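Local coordinates for malonyl coenzyme A-acyl carrier protein transacylase (Helicobacter pylori, PDB 2H1Y) that probably transfers the malonyl group from malonyl-CoA to holo-acyl carrier protein, supplying malonyl-ACP, at residues A[30-38]-A[303-311]; A[43-51]-A[119-127]. One frame throughout, in Å; residues are numbered along the deposited sequence.

Interaction 1 (A[30-38]-A[303-311]); sequences GKSFYEGHT and SVGDNKGLD
Ser32 and Phe33 of the short helix 31-36 meet the turn that leads from edge strand 301-304 of the parallel-rich sheet into helix 307-320, a peripheral corner of the α/β acyltransferase fold. The two helices run at 78° to one another, and helix 31-36 crosses near the first turn of the second helix.

One hydrogen bond spans the segments: Asn307 N donates to Ser32 OG over 3.0 Å, with a fairly straight N-H...O angle of 160°. Asp306 holds the N-cap position, yet its side chain makes no capping bond; the serine hydroxyl, lying opposite its own backbone N (chi1 172°), serves one of the first amides of the helix instead. The positive helix end would probably favour such an acceptor.

The buried Phe33 ring packs mainly against backbone. Gly305 O lies over one face, off toward the rim and 3.5 Å from CE1, while CZ comes within 3.4 Å of Gly305 C. Val304 O meets the ring edge in its plane, and Leu310 CB makes an apolar contact, also near the edge, 4.3 Å from CE2. Val79, Ile82, Ala83 and Leu86 of helix 69-90 complete the pocket, wedging the aromatic between that helix and the turn.

His37, just past the end of its helix, adds a third kind of contact. A weak bond from ND1 to Phe33 O, in the plane of the imidazole, helps set the ring's rotation and turns the far side toward helix 307-320, where NE2 lies 3.4 Å from Leu310 CD1. At the turn, Asp306 O accepts from Leu310 N at 2.8 Å and is also approached by Phe33 CE2 at 3.3 Å.

Interaction 2 (A[43-51]-A[119-127]); sequences LFERASNAL and FEKALKLTH
Leu43 and Phe119 open a helix-helix interface whose geometry is consistent with ridges-into-grooves packing: rows spaced four residues apart, Leu43-Ala47-Leu51 and Phe119-Leu123-His127, meet at a crossing angle of -50°, with the axes 9.7 Å apart. Helices 38-51 and 119-137 belong to the helical layer of the acyltransferase fold.

The largest bump is the Phe119 ring. It inserts between two leucines, with Leu43 CD2 over one face in a CH-pi contact, 4.0 Å from the ring centroid, and Leu123 CD1 of its own helix over the opposite face. Ala47 supplies a hollow: its small side chain lets Leu123 CD1 come within 3.8 Å of Ala47 CA, while its CB also faces Phe119 CZ. The next hollow is at Ala50, where the helices come near enough for the CB atoms of Ala50 and Glu120 to touch at 3.8 Å. Farther along, Leu51 is the bump. Its CD2 slides past His127, reaching CB at 3.7 Å, and His127 is backed by an edge-to-face contact with Tyr71 of helix 69-90.

Arg46 closes the flank. Its CB lies at the edge of the Phe119 ring, in the ring plane, and the bends at chi2 and chi3 bring the guanidinium round so that Phe119 CD2 lies over its face, the two planes being 83° apart. The guanidinium and the Glu120 carboxylate, by contrast, are nearly coplanar. Arg46 NH1 bridges both oxygens unequally, forming a salt bridge to Glu120 OE1 at 2.7 Å and a weak but straight hydrogen bond to OE2 at 3.3 Å. A water links the Glu120 carboxylate to the backbone of helix 38-51, donating to Arg46 O and, over 2.6 Å, to Glu120 OE2.

Overall arrangement
Interactions 1 and 2 show how consecutive helices can anchor distant parts of one chain. Helix 31-36 ties to the edge of the sheet and the C-terminal helix, helix 38-51 to helix 119-137, and the centres of the two contacts lie about 19 Å apart. They join directly where Tyr34 meets Phe44 edge-to-face, CD2 to CD1 at 3.5 Å, both rings also meeting Phe60. Helix 69-90 is shared: Ile82 touches Phe33 from one contact and Leu43 from the other. Both are peripheral, but helix 119-137 also packs on helix 105-116, which in this family follows the turn carrying the nucleophilic serine.

Interaction 1 (A[30-38]-A[303-311])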
loop_
_atom_site.group_PDB
_atom_site.type_symbol
_atom_site.label_atom_id
_atom_site.label_comp_id
_atom_site.label_asym_id
_atom_site.label_seq_id
_atom_site.Cartn_x
_atom_site.Cartn_y
_atom_site.Cartn_z
ATOM N N GLY A 30 10.751 11.439 0.574
ATOM C CA GLY A 30 11.095 11.509 1.984
ATOM C C GLY A 30 12.096 12.600 2.259
ATOM O O GLY A 30 12.742 12.579 3.299
ATOM N N LYS A 31 12.217 13.543 1.316
ATOM C CA LYS A 31 13.181 14.637 1.379
ATOM C C LYS A 31 13.130 15.362 2.722
ATOM O O LYS A 31 14.143 15.448 3.428
ATOM C CB LYS A 31 12.946 15.610 0.215
ATOM C CG LYS A 31 14.163 16.474 -0.178
ATOM C CD LYS A 31 14.141 16.798 -1.692
ATOM C CE LYS A 31 15.005 18.020 -2.071
ATOM N NZ LYS A 31 16.409 17.909 -1.549
ATOM N N SER A 32 11.943 15.849 3.073
ATOM C CA SER A 32 11.718 16.595 4.303
ATOM C C SER A 32 12.214 15.840 5.531
ATOM O O SER A 32 12.888 16.424 6.392
ATOM C CB SER A 32 10.243 16.958 4.434
ATOM O OG SER A 32 9.969 17.524 5.690
ATOM N N PHE A 33 11.905 14.544 5.603
ATOM C CA PHE A 33 12.362 13.705 6.715
ATOM C C PHE A 33 13.887 13.698 6.803
ATOM O O PHE A 33 14.474 14.029 7.849
ATOM C CB PHE A 33 11.884 12.254 6.556
ATOM C CG PHE A 33 10.442 12.025 6.916
ATOM C CD1 PHE A 33 9.712 11.026 6.267
ATOM C CD2 PHE A 33 9.808 12.791 7.894
ATOM C CE1 PHE A 33 8.382 10.788 6.583
ATOM C CE2 PHE A 33 8.455 12.549 8.225
ATOM C CZ PHE A 33 7.750 11.546 7.565
ATOM N N TYR A 34 14.498 13.305 5.684
ATOM C CA TYR A 34 15.936 13.175 5.509
ATOM C C TYR A 34 16.718 14.345 6.072
ATOM O O TYR A 34 17.698 14.137 6.788
ATOM C CB TYR A 34 16.253 13.024 4.021
ATOM C CG TYR A 34 17.718 12.797 3.697
ATOM C CD1 TYR A 34 18.533 13.847 3.250
ATOM C CD2 TYR A 34 18.286 11.528 3.820
ATOM C CE1 TYR A 34 19.879 13.635 2.946
ATOM C CE2 TYR A 34 19.621 11.305 3.513
ATOM C CZ TYR A 34 20.414 12.363 3.081
ATOM O OH TYR A 34 21.734 12.122 2.779
ATOM N N GLU A 35 16.282 15.566 5.744
ATOM C CA GLU A 35 16.987 16.785 6.146
ATOM C C GLU A 35 16.741 17.213 7.575
ATOM O O GLU A 35 17.601 17.835 8.179
ATOM C CB GLU A 35 16.659 17.928 5.202
ATOM C CG GLU A 35 17.652 18.028 4.076
ATOM C CD GLU A 35 17.005 18.369 2.742
ATOM O OE1 GLU A 35 15.837 18.839 2.745
ATOM O OE2 GLU A 35 17.673 18.166 1.689
ATOM N N GLY A 36 15.575 16.891 8.119
ATOM C CA GLY A 36 15.250 17.272 9.494
ATOM C C GLY A 36 15.711 16.295 10.574
ATOM O O GLY A 36 15.730 16.644 11.761
ATOM N N HIS A 37 16.071 15.069 10.188
ATOM C CA HIS A 37 16.359 14.022 11.177
ATOM C C HIS A 37 17.492 13.083 10.771
ATOM O O HIS A 37 17.477 12.480 9.684
ATOM C CB HIS A 37 15.101 13.211 11.500
ATOM C CG HIS A 37 13.900 14.049 11.809
ATOM N ND1 HIS A 37 13.142 14.653 10.826
ATOM C CD2 HIS A 37 13.327 14.389 12.988
ATOM C CE1 HIS A 37 12.147 15.320 11.384
ATOM N NE2 HIS A 37 12.238 15.177 12.694
ATOM N N THR A 38 18.458 12.959 11.675
ATOM C CA THR A 38 19.576 12.022 11.559
ATOM C C THR A 38 19.102 10.594 11.342
ATOM O O THR A 38 19.706 9.851 10.569
ATOM C CB THR A 38 20.437 12.030 12.842
ATOM O OG1 THR A 38 20.723 13.385 13.223
ATOM C CG2 THR A 38 21.740 11.247 12.630
ATOM N N SER A 303 -1.907 13.043 7.728
ATOM C CA SER A 303 -0.917 12.392 6.889
ATOM C C SER A 303 0.464 12.745 7.394
ATOM O O SER A 303 0.764 13.895 7.649
ATOM C CB SER A 303 -1.101 12.701 5.385
ATOM O OG SER A 303 -1.539 14.028 5.158
ATOM N N VAL A 304 1.288 11.730 7.586
ATOM C CA VAL A 304 2.623 11.903 8.136
ATOM C C VAL A 304 3.622 11.520 7.049
ATOM O O VAL A 304 4.113 10.384 6.999
ATOM C CB VAL A 304 2.826 11.012 9.381
ATOM C CG1 VAL A 304 4.149 11.335 10.073
ATOM C CG2 VAL A 304 1.636 11.157 10.354
ATOM N N GLY A 305 3.899 12.464 6.158
ATOM C CA GLY A 305 4.910 12.253 5.129
ATOM C C GLY A 305 5.995 13.307 5.177
ATOM O O GLY A 305 7.006 13.195 4.472
ATOM N N ASP A 306 5.785 14.301 6.045
ATOM C CA ASP A 306 6.481 15.587 6.063
ATOM C C ASP A 306 6.956 15.774 7.464
ATOM O O ASP A 306 6.419 15.151 8.374
ATOM C CB ASP A 306 5.462 16.715 5.860
ATOM C CG ASP A 306 5.223 17.049 4.420
ATOM O OD1 ASP A 306 6.178 17.020 3.613
ATOM O OD2 ASP A 306 4.070 17.382 4.090
ATOM N N ASN A 307 7.893 16.692 7.668
ATOM C CA ASN A 307 8.162 17.150 9.019
ATOM C C ASN A 307 6.943 17.883 9.617
ATOM O O ASN A 307 6.685 17.811 10.823
ATOM C CB ASN A 307 9.404 18.028 9.065
ATOM C CG ASN A 307 9.913 18.223 10.484
ATOM O OD1 ASN A 307 9.514 17.495 11.416
ATOM N ND2 ASN A 307 10.806 19.207 10.667
ATOM N N LYS A 308 6.206 18.573 8.745
ATOM C CA LYS A 308 4.961 19.254 9.083
ATOM C C LYS A 308 3.915 18.246 9.557
ATOM O O LYS A 308 3.328 18.427 10.624
ATOM C CB LYS A 308 4.449 20.042 7.871
ATOM C CG LYS A 308 3.228 20.896 8.144
ATOM C CD LYS A 308 2.791 21.703 6.905
ATOM C CE LYS A 308 1.812 20.947 6.007
ATOM N NZ LYS A 308 0.496 20.680 6.670
ATOM N N GLY A 309 3.697 17.188 8.774
ATOM C CA GLY A 309 2.802 16.100 9.172
ATOM C C GLY A 309 3.281 15.416 10.447
ATOM O O GLY A 309 2.473 15.099 11.332
ATOM N N LEU A 310 4.601 15.198 10.544
ATOM C CA LEU A 310 5.211 14.600 11.734
ATOM C C LEU A 310 4.809 15.397 12.968
ATOM O O LEU A 310 4.348 14.830 13.958
ATOM C CB LEU A 310 6.746 14.565 11.623
ATOM C CG LEU A 310 7.613 13.574 12.425
ATOM C CD1 LEU A 310 9.024 14.095 12.727
ATOM C CD2 LEU A 310 6.980 13.046 13.722
ATOM N N ASP A 311 4.972 16.712 12.886
ATOM C CA ASP A 311 4.708 17.592 14.016
ATOM C C ASP A 311 3.238 17.679 14.338
ATOM O O ASP A 311 2.865 17.829 15.497
ATOM C CB ASP A 311 5.251 18.984 13.744
ATOM C CG ASP A 311 6.739 19.069 13.950
ATOM O OD1 ASP A 311 7.464 18.097 13.661
ATOM O OD2 ASP A 311 7.197 20.122 14.410
#

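Interaction 2 (A[43-51]-A[119-127])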
loop_
_atom_site.group_PDB
_atom_site.type_symbol
_atom_site.label_atom_id
_atom_site.label_comp_id
_atom_site.label_asym_id
_atom_site.label_seq_id
_atom_site.Cartn_x
_atom_site.Cartn_y
_atom_site.Cartn_z
ATOM N N LEU A 43 18.661 5.724 7.776
ATOM C CA LEU A 43 17.884 4.655 7.186
ATOM C C LEU A 43 18.011 4.689 5.670
ATOM O O LEU A 43 18.027 3.641 5.023
ATOM C CB LEU A 43 16.429 4.688 7.663
ATOM C CG LEU A 43 16.216 4.408 9.162
ATOM C CD1 LEU A 43 14.930 5.051 9.650
ATOM C CD2 LEU A 43 16.238 2.908 9.513
ATOM N N PHE A 44 18.137 5.887 5.112
ATOM C CA PHE A 44 18.462 6.029 3.689
ATOM C C PHE A 44 19.770 5.319 3.311
ATOM O O PHE A 44 19.825 4.618 2.294
ATOM C CB PHE A 44 18.481 7.500 3.258
ATOM C CG PHE A 44 17.178 7.970 2.697
ATOM C CD1 PHE A 44 16.266 8.654 3.495
ATOM C CD2 PHE A 44 16.837 7.691 1.381
ATOM C CE1 PHE A 44 15.058 9.068 2.979
ATOM C CE2 PHE A 44 15.632 8.098 0.859
ATOM C CZ PHE A 44 14.738 8.788 1.653
ATOM N N GLU A 45 20.804 5.491 4.138
ATOM C CA GLU A 45 22.096 4.818 3.932
ATOM C C GLU A 45 21.941 3.314 4.007
ATOM O O GLU A 45 22.303 2.602 3.063
ATOM C CB GLU A 45 23.145 5.302 4.939
ATOM C CG GLU A 45 24.371 6.003 4.333
ATOM C CD GLU A 45 24.047 7.219 3.448
ATOM O OE1 GLU A 45 24.995 7.754 2.842
ATOM O OE2 GLU A 45 22.872 7.654 3.340
ATOM N N ARG A 46 21.382 2.844 5.123
ATOM C CA ARG A 46 21.081 1.431 5.314
ATOM C C ARG A 46 20.330 0.849 4.118
ATOM O O ARG A 46 20.655 -0.257 3.651
ATOM C CB ARG A 46 20.268 1.229 6.587
ATOM C CG ARG A 46 21.083 1.217 7.867
ATOM C CD ARG A 46 20.564 0.108 8.751
ATOM N NE ARG A 46 19.816 0.586 9.908
ATOM C CZ ARG A 46 18.884 -0.116 10.551
ATOM N NH1 ARG A 46 18.546 -1.328 10.134
ATOM N NH2 ARG A 46 18.269 0.409 11.606
ATOM N N ALA A 47 19.347 1.604 3.622
ATOM C CA ALA A 47 18.575 1.233 2.440
ATOM C C ALA A 47 19.434 1.166 1.169
ATOM O O ALA A 47 19.393 0.166 0.448
ATOM C CB ALA A 47 17.376 2.191 2.247
ATOM N N SER A 48 20.202 2.222 0.900
ATOM C CA SER A 48 21.102 2.264 -0.264
ATOM C C SER A 48 22.056 1.055 -0.313
ATOM O O SER A 48 22.217 0.433 -1.360
ATOM C CB SER A 48 21.871 3.597 -0.331
ATOM O OG SER A 48 21.009 4.728 -0.474
ATOM N N ASN A 49 22.639 0.705 0.834
ATOM C CA ASN A 49 23.477 -0.503 0.964
ATOM C C ASN A 49 22.716 -1.785 0.706
ATOM O O ASN A 49 23.171 -2.625 -0.075
ATOM C CB ASN A 49 24.113 -0.617 2.356
ATOM C CG ASN A 49 25.003 0.554 2.700
ATOM O OD1 ASN A 49 25.463 1.301 1.825
ATOM N ND2 ASN A 49 25.262 0.722 3.992
ATOM N N ALA A 50 21.577 -1.947 1.382
ATOM C CA ALA A 50 20.812 -3.196 1.289
ATOM C C ALA A 50 20.372 -3.479 -0.148
ATOM O O ALA A 50 20.509 -4.596 -0.635
ATOM C CB ALA A 50 19.611 -3.176 2.232
ATOM N N LEU A 51 19.881 -2.449 -0.832
ATOM C CA LEU A 51 19.347 -2.627 -2.170
ATOM C C LEU A 51 20.411 -2.454 -3.227
ATOM O O LEU A 51 20.188 -2.792 -4.404
ATOM C CB LEU A 51 18.161 -1.702 -2.417
ATOM C CG LEU A 51 16.910 -2.157 -1.660
ATOM C CD1 LEU A 51 15.814 -1.140 -1.780
ATOM C CD2 LEU A 51 16.431 -3.530 -2.143
ATOM N N PHE A 119 13.947 -4.032 9.074
ATOM C CA PHE A 119 14.170 -3.045 8.034
ATOM C C PHE A 119 14.739 -3.616 6.730
ATOM O O PHE A 119 14.058 -3.585 5.699
ATOM C CB PHE A 119 15.013 -1.875 8.548
ATOM C CG PHE A 119 15.128 -0.753 7.567
ATOM C CD1 PHE A 119 13.988 -0.221 6.964
ATOM C CD2 PHE A 119 16.372 -0.241 7.231
ATOM C CE1 PHE A 119 14.084 0.790 6.043
ATOM C CE2 PHE A 119 16.490 0.776 6.312
ATOM C CZ PHE A 119 15.338 1.308 5.718
ATOM N N GLU A 120 15.962 -4.144 6.748
ATOM C CA GLU A 120 16.583 -4.539 5.465
ATOM C C GLU A 120 15.920 -5.752 4.843
ATOM O O GLU A 120 15.875 -5.856 3.627
ATOM C CB GLU A 120 18.129 -4.634 5.469
ATOM C CG GLU A 120 18.797 -4.869 6.795
ATOM C CD GLU A 120 18.847 -3.623 7.658
ATOM O OE1 GLU A 120 18.183 -3.637 8.724
ATOM O OE2 GLU A 120 19.537 -2.645 7.281
ATOM N N LYS A 121 15.360 -6.631 5.668
ATOM C CA LYS A 121 14.575 -7.750 5.151
ATOM C C LYS A 121 13.300 -7.304 4.434
ATOM O O LYS A 121 12.899 -7.911 3.429
ATOM C CB LYS A 121 14.249 -8.750 6.254
ATOM C CG LYS A 121 15.368 -9.736 6.539
ATOM C CD LYS A 121 14.820 -10.994 7.225
ATOM C CE LYS A 121 15.938 -11.912 7.702
ATOM N NZ LYS A 121 16.499 -11.377 8.957
ATOM N N ALA A 122 12.664 -6.248 4.927
ATOM C CA ALA A 122 11.427 -5.774 4.302
ATOM C C ALA A 122 11.692 -5.089 2.963
ATOM O O ALA A 122 10.949 -5.299 1.997
ATOM C CB ALA A 122 10.670 -4.868 5.236
ATOM N N LEU A 123 12.761 -4.293 2.906
ATOM C CA LEU A 123 13.201 -3.679 1.657
ATOM C C LEU A 123 13.448 -4.751 0.607
ATOM O O LEU A 123 13.021 -4.609 -0.553
ATOM C CB LEU A 123 14.479 -2.851 1.857
ATOM C CG LEU A 123 14.409 -1.582 2.717
ATOM C CD1 LEU A 123 15.784 -1.197 3.230
ATOM C CD2 LEU A 123 13.775 -0.409 1.967
ATOM N N LYS A 124 14.132 -5.823 1.019
ATOM C CA LYS A 124 14.492 -6.904 0.105
ATOM C C LYS A 124 13.255 -7.666 -0.345
ATOM O O LYS A 124 13.098 -7.970 -1.539
ATOM C CB LYS A 124 15.533 -7.837 0.724
ATOM C CG LYS A 124 16.986 -7.383 0.503
ATOM C CD LYS A 124 17.983 -8.337 1.198
ATOM C CE LYS A 124 19.346 -8.384 0.466
ATOM N NZ LYS A 124 20.354 -9.287 1.157
ATOM N N LEU A 125 12.359 -7.944 0.595
ATOM C CA LEU A 125 11.089 -8.561 0.227
ATOM C C LEU A 125 10.266 -7.666 -0.725
ATOM O O LEU A 125 9.769 -8.154 -1.747
ATOM C CB LEU A 125 10.277 -8.941 1.463
ATOM C CG LEU A 125 8.910 -9.585 1.183
ATOM C CD1 LEU A 125 9.051 -11.046 0.813
ATOM C CD2 LEU A 125 8.007 -9.443 2.378
ATOM N N THR A 126 10.139 -6.371 -0.399
ATOM C CA THR A 126 9.349 -5.454 -1.231
ATOM C C THR A 126 9.931 -5.303 -2.642
ATOM O O THR A 126 9.194 -5.370 -3.626
ATOM C CB THR A 126 9.110 -4.059 -0.565
ATOM O OG1 THR A 126 10.357 -3.488 -0.155
ATOM C CG2 THR A 126 8.172 -4.180 0.648
ATOM N N HIS A 127 11.251 -5.127 -2.742
ATOM C CA HIS A 127 11.920 -5.077 -4.035
ATOM C C HIS A 127 11.594 -6.334 -4.839
ATOM O O HIS A 127 11.341 -6.272 -6.045
ATOM C CB HIS A 127 13.423 -4.927 -3.839
ATOM C CG HIS A 127 14.229 -5.100 -5.093
ATOM N ND1 HIS A 127 14.629 -6.333 -5.560
ATOM C CD2 HIS A 127 14.727 -4.193 -5.966
ATOM C CE1 HIS A 127 15.326 -6.184 -6.671
ATOM N NE2 HIS A 127 15.401 -4.894 -6.943
HETATM O O HOH W 1 21.325 -1.707 5.589
#